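Local coordinates for protein cadherin-23 (Mus musculus, PDB 5UZ8) that probably mediates calcium-dependent cell adhesion in the inner ear, as a cadherin linked to hearing and mechanotransduction, at residues D178-D183 with V216-P221; A247-E252 with A297-E302; Y260-P265 with F270-D275. One frame throughout, in Å; residues are numbered along the deposited sequence. Where two conformers were deposited one is given.

Interaction 1: residues D178-D183 with V216-P221; sequences DREKKD and VNDCRP. With CA (calcium ion), chain F; CA (calcium ion), chain G; CA (calcium ion), chain E; GSH (glutathione), chain L.
Glu180 and Cys219 form the nearest backbone pair of this contact, yet their CA atoms lie 9.1 Å apart and no hydrogen bond joins the two segments. Calcium ions bridge them instead. Asp178 to Glu180 make up the Asp-Arg-Glu motif of cadherins, and 216-221 belongs to the calcium-binding linker between successive repeats. The Glu180 chain bends at CG (chi2 72°), which turns its carboxylate toward the ions. That carboxylate holds the chain F calcium ion with both oxygens, OE1 at 2.4 Å and OE2 at a longer 2.8 Å. Glu180 OE2 also binds the chain G calcium ion at 2.2 Å. Asp218 spans the same two ions with separate oxygens, OD1 on chain F and OD2 on chain G. The two carboxylate planes are turned 68° apart. Glu180 OE2 and Asp218 OD1 come within 3.1 Å, and the shared metal charge probably offsets their repulsion.

Asp178 OD1 is another ligand of the chain G calcium ion. The same oxygen takes the Glu180 N-H from above its plane, in an Asx turn that helps to position Glu180. Asp178 OD2 accepts from glutathione N3 at 3.0 Å. Arg179 NH2 forms a salt bridge with Glu180 OE1. Glutathione OE1 and a water also bind the chain G calcium ion, and Glu127 completes it. Val216 O binds the chain F calcium ion, while Asn217 OD1 and Cys219 O hold the chain E calcium ion.

Segment 178-183 lies in the loop between strands 170-173 and 184-193, and a backbone hydrogen bond links Asp183 with Val213. Segment 216-221 lies in the loop between strands 204-214 and 227-233, so the contact sits at the junction of two cadherin domains.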
# COMPACT_ATOMS: atom_id res chain seq x y z
N ASP A 178 9.27 2.58 -18.47
CA ASP A 178 9.41 2.04 -19.82
C ASP A 178 8.66 0.74 -19.85
O ASP A 178 9.12 -0.29 -19.32
CB ASP A 178 10.89 1.86 -20.17
CG ASP A 178 11.11 1.34 -21.58
OD1 ASP A 178 10.12 1.13 -22.33
OD2 ASP A 178 12.30 1.12 -21.93
N ARG A 179 7.49 0.74 -20.49
CA ARG A 179 6.72 -0.50 -20.61
C ARG A 179 7.51 -1.68 -21.19
O ARG A 179 7.31 -2.85 -20.82
CB ARG A 179 5.47 -0.30 -21.44
CG ARG A 179 4.48 -1.45 -21.24
CD ARG A 179 3.51 -1.50 -22.41
NE ARG A 179 4.25 -1.85 -23.61
CZ ARG A 179 4.63 -3.08 -23.96
NH1 ARG A 179 4.24 -4.17 -23.29
NH2 ARG A 179 5.36 -3.24 -25.06
N GLU A 180 8.39 -1.35 -22.14
CA GLU A 180 9.15 -2.36 -22.81
C GLU A 180 10.19 -3.07 -21.89
O GLU A 180 10.60 -4.20 -22.17
CB GLU A 180 9.85 -1.75 -24.02
CG GLU A 180 8.97 -1.53 -25.24
CD GLU A 180 7.97 -0.41 -25.11
OE1 GLU A 180 6.77 -0.66 -25.37
OE2 GLU A 180 8.34 0.72 -24.75
N LYS A 181 10.64 -2.37 -20.85
CA LYS A 181 11.56 -2.91 -19.83
C LYS A 181 10.75 -3.70 -18.79
O LYS A 181 11.06 -4.83 -18.46
CB LYS A 181 12.32 -1.77 -19.11
CG LYS A 181 13.52 -1.16 -19.83
CD LYS A 181 14.24 -0.14 -18.94
CE LYS A 181 15.20 0.79 -19.70
NZ LYS A 181 14.48 1.82 -20.48
N LYS A 182 9.70 -3.08 -18.28
CA LYS A 182 8.87 -3.72 -17.26
C LYS A 182 7.47 -3.15 -17.36
O LYS A 182 7.28 -1.92 -17.30
CB LYS A 182 9.47 -3.45 -15.87
CG LYS A 182 8.75 -4.17 -14.75
CD LYS A 182 9.61 -4.39 -13.50
CE LYS A 182 8.81 -5.15 -12.44
NZ LYS A 182 9.66 -5.55 -11.29
N ASP A 183 6.50 -4.02 -17.53
CA ASP A 183 5.15 -3.55 -17.88
C ASP A 183 4.18 -3.42 -16.70
O ASP A 183 3.07 -2.92 -16.86
CB ASP A 183 4.50 -4.40 -18.99
CG ASP A 183 4.25 -5.84 -18.61
OD1 ASP A 183 4.50 -6.27 -17.47
OD2 ASP A 183 3.77 -6.57 -19.51
N VAL A 216 2.81 3.47 -24.85
CA VAL A 216 2.88 4.59 -25.78
C VAL A 216 3.65 4.07 -26.98
O VAL A 216 4.54 3.20 -26.83
CB VAL A 216 3.65 5.76 -25.12
CG1 VAL A 216 3.97 6.89 -26.08
CG2 VAL A 216 2.83 6.25 -23.95
N ASN A 217 3.29 4.54 -28.16
CA ASN A 217 4.03 4.11 -29.34
C ASN A 217 5.37 4.85 -29.37
O ASN A 217 5.47 5.90 -30.00
CB ASN A 217 3.26 4.39 -30.63
CG ASN A 217 3.91 3.74 -31.82
OD1 ASN A 217 4.46 2.64 -31.71
ND2 ASN A 217 3.91 4.42 -32.95
N ASP A 218 6.39 4.36 -28.67
CA ASP A 218 7.68 5.05 -28.63
C ASP A 218 8.81 4.25 -29.26
O ASP A 218 9.94 4.65 -29.16
CB ASP A 218 8.05 5.50 -27.22
CG ASP A 218 8.05 4.36 -26.16
OD1 ASP A 218 7.54 3.23 -26.37
OD2 ASP A 218 8.56 4.64 -25.04
N CYS A 219 8.49 3.16 -29.93
CA CYS A 219 9.50 2.34 -30.60
C CYS A 219 9.20 2.24 -32.11
O CYS A 219 8.11 1.86 -32.52
CB CYS A 219 9.59 0.97 -29.96
SG CYS A 219 9.94 1.15 -28.20
N ARG A 220 10.19 2.63 -32.92
CA ARG A 220 10.04 2.55 -34.35
C ARG A 220 10.37 1.13 -34.81
O ARG A 220 11.16 0.44 -34.19
CB ARG A 220 10.90 3.61 -35.07
CG ARG A 220 12.37 3.23 -35.15
CD ARG A 220 13.22 4.35 -35.67
NE ARG A 220 12.91 4.69 -37.05
CZ ARG A 220 13.61 5.56 -37.76
NH1 ARG A 220 14.69 6.14 -37.26
NH2 ARG A 220 13.24 5.86 -39.01
N PRO A 221 9.74 0.70 -35.90
CA PRO A 221 10.09 -0.58 -36.53
C PRO A 221 11.56 -0.64 -36.94
O PRO A 221 12.12 0.39 -37.34
CB PRO A 221 9.20 -0.59 -37.76
CG PRO A 221 8.05 0.28 -37.40
CD PRO A 221 8.63 1.38 -36.58
CA CA F . 5.98 1.52 -25.92
CA CA G . 9.17 2.62 -23.90
CA CA E . 5.92 1.06 -32.61
N1 GSH L . 15.42 5.58 -23.37
CA1 GSH L . 14.06 5.90 -23.78
C1 GSH L . 13.20 6.05 -22.55
O11 GSH L . 13.73 5.82 -21.44
O12 GSH L . 11.99 6.37 -22.71
CB1 GSH L . 13.48 4.81 -24.70
CG1 GSH L . 13.34 3.46 -23.99
CD1 GSH L . 12.50 2.50 -24.81
OE1 GSH L . 11.29 2.66 -24.93
N2 GSH L . 13.16 1.47 -25.33
CA2 GSH L . 12.50 0.36 -25.97
C2 GSH L . 12.88 -0.95 -25.33
O2 GSH L . 12.85 -1.96 -26.01
CB2 GSH L . 12.83 0.37 -27.47
SG2 GSH L . 12.16 1.87 -28.20
N3 GSH L . 13.15 -0.92 -24.02
CA3 GSH L . 13.46 -2.10 -23.24
C3 GSH L . 14.86 -2.09 -22.67
O31 GSH L . 15.23 -3.12 -22.07
O32 GSH L . 15.57 -1.05 -22.78
O HOH W 1 10.09 4.32 -22.38

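Interaction 2: residues A247-E252 with A297-E302; sequences ATDQDE and ATDGGE. With CA (calcium ion), chain E; CA (calcium ion), chain F.
Asp249 and Asp299 meet over one calcium ion, that of chain E, at the end of a cadherin repeat facing the linker. Asp249 binds it with both oxygens, OD1 at 2.6 Å and OD2 at 2.4 Å. Asp299 gives only OD2 to the ion. The two side chains cross at about a right angle, with carboxylate planes 54° apart. Asp249 OD2 and Asp299 OD2 are 3.1 Å from each other, held there as fellow ligands and not by a hydrogen bond. Asp251 adds OD2 to the same ion, and its OD1 binds the chain F calcium ion at 2.3 Å. One carboxylate thus bridges two sites. Asn217, Cys219 and Asn255 complete the chain E site.

Asx turns position the first shell on each segment. In Asp249 a chi1 of -176° extends the carboxylate away from the backbone N, toward the ion, and OD1 accepts the Asp251 N-H at 3.0 Å, nearly along its C-O axis. With the two metal bonds this helps to fix the rotation of Asp249, and it probably helps to place Asp251. Asp299 OD1 takes the Gly301 N-H from above the carboxylate plane; the polar end of Asp299 is also paired with Leu305. Strand 290-298 ends at Thr298, which bonds through its backbone to Thr259. Away from the ion the segments touch through two buried methyls, Ala247 CB and Ala297 CB, 3.5 Å apart.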
# COMPACT_ATOMS: atom_id res chain seq x y z
N ALA A 247 10.54 -6.99 -40.19
CA ALA A 247 10.92 -5.99 -39.20
C ALA A 247 10.32 -6.36 -37.84
O ALA A 247 9.40 -7.19 -37.77
CB ALA A 247 10.43 -4.63 -39.64
N THR A 248 10.89 -5.77 -36.79
CA THR A 248 10.41 -5.93 -35.42
C THR A 248 10.04 -4.57 -34.84
O THR A 248 10.54 -3.53 -35.26
CB THR A 248 11.45 -6.58 -34.49
OG1 THR A 248 12.65 -5.79 -34.47
CG2 THR A 248 11.78 -7.99 -34.96
N ASP A 249 9.18 -4.60 -33.83
CA ASP A 249 8.72 -3.39 -33.16
C ASP A 249 8.36 -3.77 -31.75
O ASP A 249 7.59 -4.71 -31.53
CB ASP A 249 7.52 -2.82 -33.94
CG ASP A 249 7.01 -1.50 -33.38
OD1 ASP A 249 6.78 -1.38 -32.15
OD2 ASP A 249 6.77 -0.57 -34.19
N GLN A 250 8.97 -3.10 -30.78
CA GLN A 250 8.92 -3.50 -29.37
C GLN A 250 7.63 -3.10 -28.63
O GLN A 250 7.41 -3.54 -27.52
CB GLN A 250 10.12 -2.93 -28.64
CG GLN A 250 11.48 -3.44 -29.18
CD GLN A 250 11.54 -4.94 -29.23
OE1 GLN A 250 11.46 -5.58 -28.18
NE2 GLN A 250 11.77 -5.50 -30.43
N ASP A 251 6.82 -2.25 -29.25
CA ASP A 251 5.56 -1.79 -28.65
C ASP A 251 4.49 -2.90 -28.59
O ASP A 251 4.74 -4.06 -28.89
CB ASP A 251 5.05 -0.55 -29.40
CG ASP A 251 5.98 0.63 -29.25
OD1 ASP A 251 6.38 0.92 -28.09
OD2 ASP A 251 6.31 1.27 -30.28
N GLU A 252 3.31 -2.52 -28.11
CA GLU A 252 2.22 -3.44 -27.88
C GLU A 252 1.07 -3.20 -28.86
O GLU A 252 0.74 -2.07 -29.21
CB GLU A 252 1.71 -3.21 -26.44
CG GLU A 252 0.67 -4.21 -25.97
CD GLU A 252 0.30 -4.06 -24.49
OE1 GLU A 252 0.66 -3.08 -23.82
OE2 GLU A 252 -0.39 -4.96 -23.99
N ALA A 297 8.86 -0.51 -43.19
CA ALA A 297 7.91 -1.13 -42.26
C ALA A 297 7.31 -0.00 -41.45
O ALA A 297 8.05 0.82 -40.94
CB ALA A 297 8.61 -2.12 -41.34
N THR A 298 5.99 0.07 -41.39
CA THR A 298 5.30 1.15 -40.68
C THR A 298 4.39 0.51 -39.63
O THR A 298 3.64 -0.43 -39.94
CB THR A 298 4.46 1.98 -41.67
OG1 THR A 298 5.31 2.50 -42.70
CG2 THR A 298 3.74 3.11 -41.01
N ASP A 299 4.41 1.03 -38.40
CA ASP A 299 3.56 0.50 -37.36
C ASP A 299 2.16 1.12 -37.43
O ASP A 299 1.87 1.98 -38.30
CB ASP A 299 4.22 0.58 -35.97
CG ASP A 299 4.38 2.00 -35.43
OD1 ASP A 299 3.63 2.93 -35.81
OD2 ASP A 299 5.28 2.17 -34.58
N GLY A 300 1.29 0.66 -36.53
CA GLY A 300 -0.09 1.12 -36.46
C GLY A 300 -0.36 2.19 -35.44
O GLY A 300 -1.53 2.41 -35.06
N GLY A 301 0.69 2.88 -34.99
CA GLY A 301 0.53 3.98 -34.05
C GLY A 301 -0.06 5.20 -34.70
O GLY A 301 -0.21 5.23 -35.91
N GLU A 302 -0.39 6.18 -33.88
CA GLU A 302 -0.97 7.45 -34.30
C GLU A 302 -0.13 8.61 -33.74
O GLU A 302 -0.19 8.87 -32.55
CB GLU A 302 -2.41 7.55 -33.80
CG GLU A 302 -3.33 6.59 -34.54
CD GLU A 302 -4.78 6.68 -34.12
OE1 GLU A 302 -5.65 6.66 -35.02
OE2 GLU A 302 -5.06 6.80 -32.91
CA CA E . 5.92 1.06 -32.61
CA CA F . 5.98 1.52 -25.92

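Interaction 3: residues Y260-P265 with F270-D275; sequences YSLEGP and FSVDMD
Leu262 rests on Val272, with Leu262 CG 3.8 Å from Val272 CG1, and reaches on to Phe270. The contact joins two edge strands of the cadherin beta sandwich, one from each sheet. Strands 260-263 and 270-272 run nearly antiparallel, at 155°, with axes 6.5 Å apart at closest approach. Leu262 CD1 approaches Phe270 CB at 3.8 Å, while the Phe270 ring leads away to stack edge-to-face on Phe291. Val272 faces the strand with both methyls. Its CG1, set between the backbone N and the carbonyl carbon (chi1 66°), lies 3.5 Å from Ser261 CA, and its CG2 meets Tyr260 CB. With an alanine at Leu262, CG and both methyls of the leucine are gone, which would probably open a gap against Phe270 CB and one side of Val272.

The two segments come closer at Tyr260, opposite Met274, past the end of strand 270-272. Here Asp275 O lies at the edge of the tyrosine ring, in its plane. One direct hydrogen bond ties the backbones: Tyr260 N gives to Met274 O at 2.8 Å, on a lone pair in the carbonyl plane. Farther along, a water donates to Val272 O and, at 2.8 Å, to Tyr260 O.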
# COMPACT_ATOMS: atom_id res chain seq x y z
N TYR A 260 4.20 -3.42 -44.58
CA TYR A 260 5.37 -3.23 -45.46
C TYR A 260 5.02 -2.52 -46.76
O TYR A 260 3.94 -2.72 -47.32
CB TYR A 260 5.99 -4.58 -45.81
CG TYR A 260 6.45 -5.31 -44.60
CD1 TYR A 260 7.71 -5.06 -44.05
CD2 TYR A 260 5.63 -6.21 -43.95
CE1 TYR A 260 8.13 -5.73 -42.91
CE2 TYR A 260 6.03 -6.87 -42.79
CZ TYR A 260 7.29 -6.62 -42.28
OH TYR A 260 7.71 -7.27 -41.12
N SER A 261 5.94 -1.70 -47.25
CA SER A 261 5.79 -1.06 -48.53
C SER A 261 7.18 -0.95 -49.14
O SER A 261 8.20 -1.18 -48.45
CB SER A 261 5.14 0.31 -48.36
OG SER A 261 5.90 1.13 -47.48
N LEU A 262 7.21 -0.66 -50.43
CA LEU A 262 8.44 -0.36 -51.16
C LEU A 262 8.48 1.10 -51.62
O LEU A 262 7.44 1.69 -51.95
CB LEU A 262 8.54 -1.21 -52.42
CG LEU A 262 8.50 -2.71 -52.17
CD1 LEU A 262 8.58 -3.48 -53.48
CD2 LEU A 262 9.61 -3.13 -51.22
N GLU A 263 9.69 1.62 -51.69
CA GLU A 263 9.96 3.00 -52.14
C GLU A 263 11.15 3.04 -53.07
O GLU A 263 11.95 2.09 -53.14
CB GLU A 263 10.22 3.92 -50.93
CG GLU A 263 8.98 4.46 -50.28
CD GLU A 263 9.29 5.31 -49.05
OE1 GLU A 263 10.47 5.66 -48.82
OE2 GLU A 263 8.35 5.61 -48.30
N GLY A 264 11.22 4.11 -53.86
CA GLY A 264 12.38 4.40 -54.69
C GLY A 264 12.36 3.78 -56.08
O GLY A 264 11.38 3.15 -56.44
N PRO A 265 13.46 3.94 -56.85
CA PRO A 265 13.54 3.69 -58.30
C PRO A 265 13.20 2.29 -58.81
O PRO A 265 13.05 2.11 -60.02
CB PRO A 265 15.00 4.04 -58.63
CG PRO A 265 15.71 3.97 -57.32
CD PRO A 265 14.72 4.54 -56.37
N PHE A 270 8.57 -4.44 -58.66
CA PHE A 270 8.34 -5.39 -57.58
C PHE A 270 7.12 -5.00 -56.76
O PHE A 270 6.61 -3.89 -56.88
CB PHE A 270 9.56 -5.40 -56.64
CG PHE A 270 10.84 -5.81 -57.31
CD1 PHE A 270 11.61 -4.89 -57.98
CD2 PHE A 270 11.25 -7.14 -57.31
CE1 PHE A 270 12.76 -5.27 -58.63
CE2 PHE A 270 12.42 -7.53 -57.94
CZ PHE A 270 13.18 -6.59 -58.60
N SER A 271 6.67 -5.94 -55.93
CA SER A 271 5.58 -5.72 -54.99
C SER A 271 5.92 -6.37 -53.68
O SER A 271 6.61 -7.39 -53.66
CB SER A 271 4.29 -6.34 -55.51
OG SER A 271 3.79 -5.61 -56.60
N VAL A 272 5.45 -5.78 -52.59
CA VAL A 272 5.57 -6.43 -51.29
C VAL A 272 4.17 -6.61 -50.70
O VAL A 272 3.34 -5.68 -50.76
CB VAL A 272 6.48 -5.68 -50.31
CG1 VAL A 272 5.90 -4.32 -49.92
CG2 VAL A 272 6.75 -6.53 -49.08
N ASP A 273 3.91 -7.80 -50.19
CA ASP A 273 2.62 -8.05 -49.53
C ASP A 273 2.66 -7.23 -48.26
O ASP A 273 3.57 -7.38 -47.45
CB ASP A 273 2.50 -9.53 -49.16
CG ASP A 273 1.14 -9.87 -48.54
OD1 ASP A 273 0.90 -9.53 -47.37
OD2 ASP A 273 0.28 -10.44 -49.25
N MET A 274 1.67 -6.37 -48.08
CA MET A 274 1.72 -5.44 -46.96
C MET A 274 1.75 -6.11 -45.58
O MET A 274 2.30 -5.54 -44.65
CB MET A 274 0.60 -4.40 -47.07
CG MET A 274 -0.80 -4.90 -46.81
SD MET A 274 -2.02 -3.58 -47.07
CE MET A 274 -1.45 -2.29 -45.95
N ASP A 275 1.18 -7.31 -45.45
CA ASP A 275 1.18 -8.02 -44.16
C ASP A 275 2.29 -9.04 -43.99
O ASP A 275 2.90 -9.11 -42.91
CB ASP A 275 -0.18 -8.67 -43.90
CG ASP A 275 -1.30 -7.66 -43.91
OD1 ASP A 275 -1.18 -6.61 -43.24
OD2 ASP A 275 -2.29 -7.89 -44.60
O HOH W 2 2.59 -2.93 -49.71

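Interactions 1 and 2 form one calcium site cluster, with centres 10 Å apart. Both supply ligands to the chain E and chain F calcium ions. They also touch directly: Cys219 N lies 2.9 Å from Asp251 OD2, and Asn217 ND2 3.1 Å from Asp299 OD2, both probable hydrogen bonds. The glutathione pocket draws mainly on interaction 1, and Gln250 of 247-252 joins it. Interaction 3 is nested within the chain loop closed by interaction 2, and their centres are 16 Å apart. A probable hydrogen bond between Ala247 N and Tyr260 OH, 3.0 Å, joins them. Interaction 3 stays about 7 Å from interaction 1 at the nearest atoms, at the sandwich edge, farther from the linker.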